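Local coordinates for protein kinase A regulatory subunit (PDB 6HYI) that probably acts as a regulatory subunit of protein kinase A and binds inosine in its cyclic nucleotide-binding domains, at residues 203-208 with 231-236; 209-214 with 249-254; 225-230 with 281-286. One frame throughout, in Å; residues are numbered along the deposited sequence.

Contact 1. Residues 203-208 with 231-236; sequences YIIMEG and DHIGEL. With NOS (inosine), chain C.
Tyr203 and Ile233 form a hydrogen-bonded antiparallel pair, tied by Tyr203 N to Ile233 O (2.8 Å) and Ile233 N to Tyr203 O (2.9 Å). A third bond, Ile205 N to Asp231 O (2.9 Å), carries the pairing on, and between them Ile204 and His232 make a non-hydrogen-bonded pair in which His232 CA approaches Tyr203 O. Tyr203 and Ile233 project from the same face. There CD1 of Ile233 lies against CB of Tyr203 (3.8 Å) and also meets Ile205 CG1, the two isoleucine chains crossing at about a right angle. With CG1 wedged between its own backbone N and carbonyl carbon (chi1 60°), Ile233 swings its CD1 end toward the partner strand; a branched aliphatic residue suits this buried spot, where its CB borders inosine O2'.

Beyond the pairing, segment 231-236 turns toward the nucleoside. Gly234 adopts a left-handed backbone conformation that would press a CB against the preceding carbonyl, which explains the residue type. Its N bonds to inosine O2' (3.0 Å), with a weaker bond to O3', and Leu236 N also reaches O3' weakly. The methyl CD1 of Leu236 rests on ribose C2' (3.6 Å). His232 ND1 donates to Glu235 OE1 (2.7 Å) in its ring plane but from above the carboxylate, tying the edge strand to the chain just beyond Gly234. Asp231 holds its OD2 on the backbone N of Thr228.

Strand 232-233 is an edge strand of its sheet, while 201-205 lies between it and 254-260. Phe159 of helix 149-160 and Phe165 cover Ile204, Ile193 of strand 191-193 packs on Tyr203 and Ile233, and helix 235-240 begins beside the ribose, as in the phosphate-binding cassette of related domains.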
loop_
_atom_site.group_PDB
_atom_site.type_symbol
_atom_site.label_atom_id
_atom_site.label_comp_id
_atom_site.label_asym_id
_atom_site.label_seq_id
_atom_site.Cartn_x
_atom_site.Cartn_y
_atom_site.Cartn_z
ATOM N N TYR A 203 -6.494 9.129 3.890
ATOM C CA TYR A 203 -7.601 9.389 2.985
ATOM C C TYR A 203 -7.159 10.380 1.936
ATOM O O TYR A 203 -6.490 11.371 2.251
ATOM C CB TYR A 203 -8.789 10.003 3.737
ATOM C CG TYR A 203 -9.338 9.120 4.830
ATOM C CD1 TYR A 203 -8.779 9.139 6.098
ATOM C CD2 TYR A 203 -10.433 8.308 4.614
ATOM C CE1 TYR A 203 -9.282 8.340 7.109
ATOM C CE2 TYR A 203 -10.936 7.497 5.615
ATOM C CZ TYR A 203 -10.365 7.522 6.863
ATOM O OH TYR A 203 -10.867 6.719 7.869
ATOM N N ILE A 204 -7.516 10.111 0.680
ATOM C CA ILE A 204 -7.352 11.067 -0.405
ATOM C C ILE A 204 -8.743 11.529 -0.793
ATOM O O ILE A 204 -9.635 10.704 -1.029
ATOM C CB ILE A 204 -6.633 10.448 -1.615
ATOM C CG1 ILE A 204 -5.348 9.766 -1.184
ATOM C CG2 ILE A 204 -6.336 11.536 -2.653
ATOM C CD1 ILE A 204 -4.657 9.017 -2.332
ATOM N N ILE A 205 -8.943 12.838 -0.813
ATOM C CA ILE A 205 -10.278 13.390 -1.018
ATOM C C ILE A 205 -10.587 13.348 -2.511
ATOM O O ILE A 205 -9.923 14.012 -3.304
ATOM C CB ILE A 205 -10.390 14.809 -0.448
ATOM C CG1 ILE A 205 -10.130 14.784 1.059
ATOM C CG2 ILE A 205 -11.767 15.426 -0.765
ATOM C CD1 ILE A 205 -10.003 16.177 1.673
ATOM N N MET A 206 -11.584 12.548 -2.899
ATOM C CA MET A 206 -12.032 12.522 -4.290
ATOM C C MET A 206 -13.044 13.613 -4.585
ATOM O O MET A 206 -13.086 14.128 -5.706
ATOM C CB MET A 206 -12.648 11.163 -4.612
ATOM C CG MET A 206 -11.640 10.047 -4.458
ATOM S SD MET A 206 -12.197 8.366 -4.844
ATOM C CE MET A 206 -12.339 8.417 -6.631
ATOM N N GLU A 207 -13.854 13.980 -3.596
ATOM C CA GLU A 207 -14.846 15.033 -3.755
ATOM C C GLU A 207 -15.163 15.578 -2.376
ATOM O O GLU A 207 -15.214 14.821 -1.401
ATOM C CB GLU A 207 -16.121 14.471 -4.396
ATOM C CG GLU A 207 -17.268 15.442 -4.507
ATOM C CD GLU A 207 -18.525 14.768 -5.022
ATOM O OE1 GLU A 207 -18.415 13.927 -5.943
ATOM O OE2 GLU A 207 -19.616 15.060 -4.488
ATOM N N GLY A 208 -15.362 16.883 -2.298
ATOM C CA GLY A 208 -15.845 17.504 -1.080
ATOM C C GLY A 208 -14.755 18.271 -0.352
ATOM O O GLY A 208 -13.613 18.389 -0.801
ATOM N N ASP A 231 -6.528 16.615 -1.994
ATOM C CA ASP A 231 -5.726 16.683 -0.783
ATOM C C ASP A 231 -5.760 15.346 -0.048
ATOM O O ASP A 231 -6.614 14.492 -0.290
ATOM C CB ASP A 231 -6.244 17.791 0.132
ATOM C CG ASP A 231 -5.913 19.186 -0.383
ATOM O OD1 ASP A 231 -4.788 19.380 -0.897
ATOM O OD2 ASP A 231 -6.771 20.093 -0.269
ATOM N N HIS A 232 -4.812 15.170 0.869
ATOM C CA HIS A 232 -4.744 13.967 1.685
ATOM C C HIS A 232 -4.753 14.341 3.160
ATOM O O HIS A 232 -4.271 15.410 3.549
ATOM C CB HIS A 232 -3.471 13.190 1.400
ATOM C CG HIS A 232 -2.245 14.039 1.453
ATOM N ND1 HIS A 232 -1.582 14.317 2.632
ATOM C CD2 HIS A 232 -1.600 14.732 0.488
ATOM C CE1 HIS A 232 -0.554 15.109 2.379
ATOM N NE2 HIS A 232 -0.545 15.377 1.085
ATOM N N ILE A 233 -5.312 13.443 3.970
ATOM C CA ILE A 233 -5.294 13.559 5.425
ATOM C C ILE A 233 -4.950 12.198 6.008
ATOM O O ILE A 233 -5.219 11.157 5.399
ATOM C CB ILE A 233 -6.605 14.103 6.046
ATOM C CG1 ILE A 233 -7.801 13.205 5.720
ATOM C CG2 ILE A 233 -6.837 15.558 5.628
ATOM C CD1 ILE A 233 -8.639 13.700 4.562
ATOM N N GLY A 234 -4.342 12.211 7.202
ATOM C CA GLY A 234 -3.984 11.009 7.920
ATOM C C GLY A 234 -2.531 10.608 7.812
ATOM O O GLY A 234 -2.102 9.696 8.533
ATOM N N GLU A 235 -1.743 11.274 6.971
ATOM C CA GLU A 235 -0.376 10.825 6.794
ATOM C C GLU A 235 0.530 11.204 7.955
ATOM O O GLU A 235 1.573 10.572 8.129
ATOM C CB GLU A 235 0.241 11.389 5.509
ATOM C CG GLU A 235 0.641 12.860 5.581
ATOM C CD GLU A 235 -0.557 13.800 5.500
ATOM O OE1 GLU A 235 -1.673 13.324 5.178
ATOM O OE2 GLU A 235 -0.380 15.018 5.735
ATOM N N LEU A 236 0.197 12.235 8.735
ATOM C CA LEU A 236 1.178 12.727 9.702
ATOM C C LEU A 236 1.512 11.666 10.739
ATOM O O LEU A 236 2.682 11.489 11.114
ATOM C CB LEU A 236 0.667 13.993 10.388
ATOM C CG LEU A 236 0.401 15.169 9.447
ATOM C CD1 LEU A 236 -0.044 16.352 10.264
ATOM C CD2 LEU A 236 1.651 15.526 8.632
HETATM N N9 NOS C . -3.560 17.678 10.510
HETATM C C4 NOS C . -3.253 18.745 9.934
HETATM N N3 NOS C . -3.454 19.259 8.731
HETATM C C2 NOS C . -2.986 20.501 8.455
HETATM N N1 NOS C . -2.305 21.227 9.379
HETATM C C6 NOS C . -2.072 20.746 10.580
HETATM O O6 NOS C . -1.447 21.432 11.355
HETATM C C5 NOS C . -2.555 19.494 10.877
HETATM N N7 NOS C . -2.522 18.666 12.046
HETATM C C8 NOS C . -3.179 17.528 11.694
HETATM C "C5'" NOS C . -4.916 13.879 12.057
HETATM O "O5'" NOS C . -3.971 14.416 12.965
HETATM C "C4'" NOS C . -4.730 14.449 10.676
HETATM O "O4'" NOS C . -5.123 15.857 10.657
HETATM C "C1'" NOS C . -4.236 16.561 9.861
HETATM C "C2'" NOS C . -3.356 15.585 9.138
HETATM O "O2'" NOS C . -3.978 15.115 7.945
HETATM C "C3'" NOS C . -3.298 14.475 10.164
HETATM O "O3'" NOS C . -2.859 13.240 9.636
#

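Contact 2. Residues 209-214 with 249-254; sequences TVEVIG and VATTHV. With NOS (inosine), chain C.
Thr209 and Thr251 meet where two antiparallel strands give way to a turn. The O of Thr209 accepts Thr251 N (2.9 Å), tilted 27° out of the carbonyl plane, and a weak bond from Thr252 N. Thr251 OG1 also lies close to it. The N of Thr209 in turn donates to Thr252 OG1 (3.0 Å), whose hydroxyl goes on to His253 O (2.8 Å), so one small side chain bridges two backbones. That is possible because chi1 of Thr252 (65°) places OG1 between its own N and carbonyl carbon. Threonine fits both turn positions, with a short hydroxyl for the backbone and a methyl for packing.

Thr251 OG1 sits likewise (chi1 63°), which puts CG2 of Thr251 anti to the carbonyl carbon and against Glu211 CG (3.6 Å). Glu211 is extended beyond CG and runs beside Val249, pointing the same way, while the paired backbones join through Glu211 N to Val249 O (2.8 Å) and Val249 N to Glu211 O. Further along, Ile213 brings CD1 to Val249 CG2 (3.7 Å). On the other face Val210 CG1 meets Val254 CG2, the side chains crossing at about a right angle. Val212 is turned from this pairing, and its CG1 lies 3.7 Å from inosine N9.

Beta-branched residues suit such strands, which help build the beta barrel that cyclic nucleotide-binding domains share with other members of the cupin clan.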
loop_
_atom_site.group_PDB
_atom_site.type_symbol
_atom_site.label_atom_id
_atom_site.label_comp_id
_atom_site.label_asym_id
_atom_site.label_seq_id
_atom_site.Cartn_x
_atom_site.Cartn_y
_atom_site.Cartn_z
ATOM N N THR A 209 -15.157 18.800 0.807
ATOM C CA THR A 209 -14.300 19.629 1.640
ATOM C C THR A 209 -14.360 19.128 3.076
ATOM O O THR A 209 -15.407 18.666 3.543
ATOM C CB THR A 209 -14.744 21.102 1.561
ATOM O OG1 THR A 209 -14.596 21.558 0.209
ATOM C CG2 THR A 209 -13.902 21.994 2.473
ATOM N N VAL A 210 -13.218 19.186 3.761
ATOM C CA VAL A 210 -13.115 18.785 5.158
ATOM C C VAL A 210 -12.483 19.928 5.932
ATOM O O VAL A 210 -11.785 20.776 5.374
ATOM C CB VAL A 210 -12.260 17.518 5.349
ATOM C CG1 VAL A 210 -12.834 16.361 4.531
ATOM C CG2 VAL A 210 -10.799 17.790 4.938
ATOM N N GLU A 211 -12.711 19.923 7.239
ATOM C CA GLU A 211 -12.053 20.844 8.154
ATOM C C GLU A 211 -11.204 20.066 9.150
ATOM O O GLU A 211 -11.614 19.012 9.648
ATOM C CB GLU A 211 -13.063 21.762 8.869
ATOM C CG GLU A 211 -14.101 21.083 9.739
ATOM C CD GLU A 211 -15.070 22.085 10.377
ATOM O OE1 GLU A 211 -16.067 21.657 10.997
ATOM O OE2 GLU A 211 -14.832 23.305 10.255
ATOM N N VAL A 212 -10.019 20.588 9.429
ATOM C CA VAL A 212 -9.113 20.021 10.418
ATOM C C VAL A 212 -9.315 20.792 11.714
ATOM O O VAL A 212 -9.180 22.023 11.737
ATOM C CB VAL A 212 -7.657 20.117 9.946
ATOM C CG1 VAL A 212 -6.711 19.568 11.006
ATOM C CG2 VAL A 212 -7.505 19.372 8.637
ATOM N N ILE A 213 -9.616 20.072 12.792
ATOM C CA ILE A 213 -9.937 20.672 14.088
ATOM C C ILE A 213 -8.920 20.184 15.111
ATOM O O ILE A 213 -8.945 19.016 15.526
ATOM C CB ILE A 213 -11.375 20.358 14.530
ATOM C CG1 ILE A 213 -12.350 20.746 13.411
ATOM C CG2 ILE A 213 -11.719 21.089 15.847
ATOM C CD1 ILE A 213 -13.796 20.491 13.745
ATOM N N GLY A 214 -8.017 21.070 15.515
ATOM C CA GLY A 214 -7.020 20.740 16.507
ATOM C C GLY A 214 -7.515 21.057 17.898
ATOM O O GLY A 214 -8.707 21.250 18.142
ATOM N N VAL A 249 -13.247 16.627 9.873
ATOM C CA VAL A 249 -14.705 16.583 9.804
ATOM C C VAL A 249 -15.136 16.967 8.397
ATOM O O VAL A 249 -14.660 17.966 7.849
ATOM C CB VAL A 249 -15.316 17.553 10.831
ATOM C CG1 VAL A 249 -16.836 17.448 10.831
ATOM C CG2 VAL A 249 -14.741 17.274 12.217
ATOM N N ALA A 250 -16.066 16.203 7.827
ATOM C CA ALA A 250 -16.617 16.562 6.528
ATOM C C ALA A 250 -17.449 17.830 6.659
ATOM O O ALA A 250 -18.316 17.914 7.529
ATOM C CB ALA A 250 -17.492 15.418 6.008
ATOM N N THR A 251 -17.183 18.826 5.805
ATOM C CA THR A 251 -18.029 20.016 5.784
ATOM C C THR A 251 -19.060 19.984 4.669
ATOM O O THR A 251 -20.028 20.749 4.714
ATOM C CB THR A 251 -17.195 21.292 5.647
ATOM O OG1 THR A 251 -16.499 21.287 4.405
ATOM C CG2 THR A 251 -16.197 21.411 6.785
ATOM N N THR A 252 -18.860 19.137 3.675
ATOM C CA THR A 252 -19.822 18.827 2.637
ATOM C C THR A 252 -19.953 17.311 2.595
ATOM O O THR A 252 -19.314 16.588 3.369
ATOM C CB THR A 252 -19.295 19.306 1.280
ATOM O OG1 THR A 252 -18.116 18.565 0.948
ATOM C CG2 THR A 252 -18.929 20.773 1.318
ATOM N N HIS A 253 -20.753 16.801 1.670
ATOM C CA HIS A 253 -20.615 15.389 1.365
ATOM C C HIS A 253 -19.206 15.169 0.845
ATOM O O HIS A 253 -18.689 15.959 0.053
ATOM C CB HIS A 253 -21.632 14.938 0.318
ATOM C CG HIS A 253 -21.576 13.467 0.039
ATOM N ND1 HIS A 253 -21.078 12.948 -1.137
ATOM C CD2 HIS A 253 -21.922 12.402 0.802
ATOM C CE1 HIS A 253 -21.136 11.628 -1.094
ATOM N NE2 HIS A 253 -21.644 11.272 0.073
ATOM N N VAL A 254 -18.559 14.121 1.335
ATOM C CA VAL A 254 -17.172 13.853 0.991
ATOM C C VAL A 254 -17.059 12.426 0.490
ATOM O O VAL A 254 -17.634 11.502 1.072
ATOM C CB VAL A 254 -16.229 14.088 2.192
ATOM C CG1 VAL A 254 -14.830 13.545 1.861
ATOM C CG2 VAL A 254 -16.171 15.562 2.554
HETATM N N9 NOS C . -3.560 17.678 10.510
HETATM C C4 NOS C . -3.253 18.745 9.934
HETATM N N3 NOS C . -3.454 19.259 8.731
HETATM C C2 NOS C . -2.986 20.501 8.455
HETATM N N1 NOS C . -2.305 21.227 9.379
HETATM C C6 NOS C . -2.072 20.746 10.580
HETATM O O6 NOS C . -1.447 21.432 11.355
HETATM C C5 NOS C . -2.555 19.494 10.877
HETATM N N7 NOS C . -2.522 18.666 12.046
HETATM C C8 NOS C . -3.179 17.528 11.694
HETATM C "C5'" NOS C . -4.916 13.879 12.057
HETATM O "O5'" NOS C . -3.971 14.416 12.965
HETATM C "C4'" NOS C . -4.730 14.449 10.676
HETATM O "O4'" NOS C . -5.123 15.857 10.657
HETATM C "C1'" NOS C . -4.236 16.561 9.861
HETATM C "C2'" NOS C . -3.356 15.585 9.138
HETATM O "O2'" NOS C . -3.978 15.115 7.945
HETATM C "C3'" NOS C . -3.298 14.475 10.164
HETATM O "O3'" NOS C . -2.859 13.240 9.636
#

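Contact 3. Residues 225-230 with 281-286; sequences CEFTQG and DPKYEY. With NOS (inosine), chain C.
Cys225 and Lys283 bring the two backbones closest, with CA atoms 6.5 Å apart. Residues 225-227 are extended strand, whereas 281-286 makes a short 3-10 turn at 282-283, in which Tyr284 N bonds to Asp281 O, and then enters a helix with Tyr284 at its N-cap position. Contact therefore rests on side chains, one of them bonded to a backbone carbonyl, and on the purine.

Lys283 reaches across to the strand, and the bend in its chain at chi3 (88°) sets its ammonium on Glu226 O, NZ to O 2.8 Å, at a C=O...N angle of 171°. On the way CE touches Cys225 CB (3.7 Å), and NZ comes obliquely to the Phe227 ring, the two side chains sliding past each other. A long, flexible lysine can thus pack its methylenes here while NZ reaches a carbonyl. Phe227 and Tyr284 cross at about a right angle, with Phe227 CZ 3.3 Å from Tyr284 OH.

These side chains box in the hypoxanthine of inosine. Inosine C2 lies over one face of the Tyr284 ring, 3.4 Å above the tyrosine plane and offset toward the rim, base and ring nearly parallel. Phe227 presents its edge to N3, and Cys225 SG lies 3.5 Å from C2. Lys283 O accepts the hydrogen bond from inosine N1, while the edge of Tyr286 meets O6. Flat aromatic residues suit a flat base, and the small cysteine lets it come close.

Strand 221-227 is an edge strand of its sheet, paired with 210-215, whose Val210 and Val212 pack on Phe227. Glu226 turns to a salt bridge with Lys223. Helix 285-293 starts beside the base, Tyr286 OH bonding to Val245 O and Arg215 N, and Tyr284 rests on Glu235 and Leu236 of helix 235-240.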
loop_
_atom_site.group_PDB
_atom_site.type_symbol
_atom_site.label_atom_id
_atom_site.label_comp_id
_atom_site.label_asym_id
_atom_site.label_seq_id
_atom_site.Cartn_x
_atom_site.Cartn_y
_atom_site.Cartn_z
ATOM N N CYS A 225 -7.392 24.311 9.456
ATOM C CA CYS A 225 -7.422 24.596 8.023
ATOM C C CYS A 225 -8.521 23.747 7.407
ATOM O O CYS A 225 -9.216 23.000 8.096
ATOM C CB CYS A 225 -6.088 24.269 7.357
ATOM S SG CYS A 225 -5.711 22.506 7.388
ATOM N N GLU A 226 -8.678 23.884 6.095
ATOM C CA GLU A 226 -9.531 23.014 5.305
ATOM C C GLU A 226 -8.691 22.296 4.263
ATOM O O GLU A 226 -7.581 22.719 3.927
ATOM C CB GLU A 226 -10.654 23.792 4.599
ATOM C CG GLU A 226 -11.671 24.368 5.569
ATOM C CD GLU A 226 -12.827 25.065 4.883
ATOM O OE1 GLU A 226 -13.786 25.446 5.586
ATOM O OE2 GLU A 226 -12.779 25.226 3.649
ATOM N N PHE A 227 -9.234 21.186 3.768
ATOM C CA PHE A 227 -8.679 20.485 2.619
ATOM C C PHE A 227 -9.826 20.136 1.685
ATOM O O PHE A 227 -10.989 20.082 2.091
ATOM C CB PHE A 227 -7.958 19.195 3.034
ATOM C CG PHE A 227 -6.643 19.422 3.737
ATOM C CD1 PHE A 227 -5.567 19.985 3.071
ATOM C CD2 PHE A 227 -6.478 19.043 5.060
ATOM C CE1 PHE A 227 -4.365 20.179 3.706
ATOM C CE2 PHE A 227 -5.277 19.224 5.695
ATOM C CZ PHE A 227 -4.218 19.791 5.028
ATOM N N THR A 228 -9.499 19.904 0.421
ATOM C CA THR A 228 -10.553 19.608 -0.543
ATOM C C THR A 228 -10.022 18.610 -1.571
ATOM O O THR A 228 -9.032 17.916 -1.325
ATOM C CB THR A 228 -11.159 20.912 -1.100
ATOM O OG1 THR A 228 -12.303 20.607 -1.914
ATOM C CG2 THR A 228 -10.136 21.684 -1.915
ATOM N N GLN A 229 -10.703 18.514 -2.714
ATOM C CA GLN A 229 -10.417 17.485 -3.703
ATOM C C GLN A 229 -8.936 17.441 -4.036
ATOM O O GLN A 229 -8.317 18.469 -4.330
ATOM C CB GLN A 229 -11.209 17.813 -4.967
ATOM C CG GLN A 229 -10.981 16.873 -6.116
ATOM C CD GLN A 229 -11.884 17.208 -7.284
ATOM O OE1 GLN A 229 -12.986 17.726 -7.094
ATOM N NE2 GLN A 229 -11.421 16.928 -8.496
ATOM N N GLY A 230 -8.376 16.228 -4.016
ATOM C CA GLY A 230 -6.981 16.001 -4.308
ATOM C C GLY A 230 -6.062 16.063 -3.109
ATOM O O GLY A 230 -4.913 15.611 -3.204
ATOM N N ASP A 281 4.830 23.992 4.837
ATOM C CA ASP A 281 3.510 24.533 4.564
ATOM C C ASP A 281 3.028 25.339 5.765
ATOM O O ASP A 281 3.069 24.839 6.900
ATOM C CB ASP A 281 2.526 23.403 4.271
ATOM N N PRO A 282 2.581 26.580 5.568
ATOM C CA PRO A 282 1.966 27.315 6.680
ATOM C C PRO A 282 0.762 26.603 7.250
ATOM O O PRO A 282 0.406 26.848 8.407
ATOM C CB PRO A 282 1.578 28.659 6.048
ATOM C CG PRO A 282 1.453 28.363 4.582
ATOM C CD PRO A 282 2.503 27.325 4.300
ATOM N N LYS A 283 0.130 25.714 6.478
ATOM C CA LYS A 283 -1.048 25.020 6.974
ATOM C C LYS A 283 -0.714 24.063 8.104
ATOM O O LYS A 283 -1.635 23.611 8.783
ATOM C CB LYS A 283 -1.744 24.235 5.857
ATOM C CG LYS A 283 -2.361 25.080 4.768
ATOM C CD LYS A 283 -2.999 24.205 3.696
ATOM C CE LYS A 283 -4.440 23.855 4.030
ATOM N NZ LYS A 283 -5.209 23.560 2.777
ATOM N N TYR A 284 0.567 23.742 8.301
ATOM C CA TYR A 284 0.994 22.774 9.309
ATOM C C TYR A 284 1.696 23.423 10.502
ATOM O O TYR A 284 2.346 22.725 11.282
ATOM C CB TYR A 284 1.833 21.659 8.681
ATOM C CG TYR A 284 1.033 20.806 7.720
ATOM C CD1 TYR A 284 0.818 21.219 6.411
ATOM C CD2 TYR A 284 0.459 19.613 8.132
ATOM C CE1 TYR A 284 0.079 20.448 5.531
ATOM C CE2 TYR A 284 -0.280 18.827 7.257
ATOM C CZ TYR A 284 -0.473 19.259 5.957
ATOM O OH TYR A 284 -1.204 18.502 5.063
ATOM N N GLU A 285 1.567 24.744 10.655
ATOM C CA GLU A 285 2.092 25.415 11.846
ATOM C C GLU A 285 1.550 24.779 13.121
ATOM O O GLU A 285 2.294 24.565 14.086
ATOM C CB GLU A 285 1.725 26.901 11.816
ATOM C CG GLU A 285 2.375 27.700 10.699
ATOM C CD GLU A 285 1.949 29.159 10.708
ATOM O OE1 GLU A 285 1.332 29.595 11.704
ATOM O OE2 GLU A 285 2.225 29.869 9.717
ATOM N N TYR A 286 0.249 24.488 13.145
ATOM C CA TYR A 286 -0.350 23.848 14.311
ATOM C C TYR A 286 0.371 22.554 14.644
ATOM O O TYR A 286 0.784 22.324 15.789
ATOM C CB TYR A 286 -1.843 23.600 14.065
ATOM C CG TYR A 286 -2.445 22.579 15.009
ATOM C CD1 TYR A 286 -2.872 22.949 16.278
ATOM C CD2 TYR A 286 -2.581 21.245 14.637
ATOM C CE1 TYR A 286 -3.400 22.028 17.154
ATOM C CE2 TYR A 286 -3.120 20.313 15.510
ATOM C CZ TYR A 286 -3.527 20.714 16.767
ATOM O OH TYR A 286 -4.055 19.796 17.649
HETATM N N9 NOS C . -3.560 17.678 10.510
HETATM C C4 NOS C . -3.253 18.745 9.934
HETATM N N3 NOS C . -3.454 19.259 8.731
HETATM C C2 NOS C . -2.986 20.501 8.455
HETATM N N1 NOS C . -2.305 21.227 9.379
HETATM C C6 NOS C . -2.072 20.746 10.580
HETATM O O6 NOS C . -1.447 21.432 11.355
HETATM C C5 NOS C . -2.555 19.494 10.877
HETATM N N7 NOS C . -2.522 18.666 12.046
HETATM C C8 NOS C . -3.179 17.528 11.694
HETATM C "C5'" NOS C . -4.916 13.879 12.057
HETATM O "O5'" NOS C . -3.971 14.416 12.965
HETATM C "C4'" NOS C . -4.730 14.449 10.676
HETATM O "O4'" NOS C . -5.123 15.857 10.657
HETATM C "C1'" NOS C . -4.236 16.561 9.861
HETATM C "C2'" NOS C . -3.356 15.585 9.138
HETATM O "O2'" NOS C . -3.978 15.115 7.945
HETATM C "C3'" NOS C . -3.298 14.475 10.164
HETATM O "O3'" NOS C . -2.859 13.240 9.636
#

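How the contacts relate
All three contacts touch one inosine, with centres 10 to 11 Å apart. Five of the six segments lie in the second cyclic nucleotide-binding domain, and 281-286 comes from the C-terminal part that packs on it. Along the chain the order is 203-208, 209-214, 225-230, 231-236, 249-254 and 281-286, so each contact crosses the other two. Contact 1 lies in the sheet of strands 201-205 and 232-233. Contacts 2 and 3 share the other sheet, where 210-215 and 221-227 are neighbours joined by backbone bonds such as Val212 N to Cys225 O. Residues 206-209 lead from the first sheet to the second. The C-terminal helix start closes over the purine, consistent with a lid.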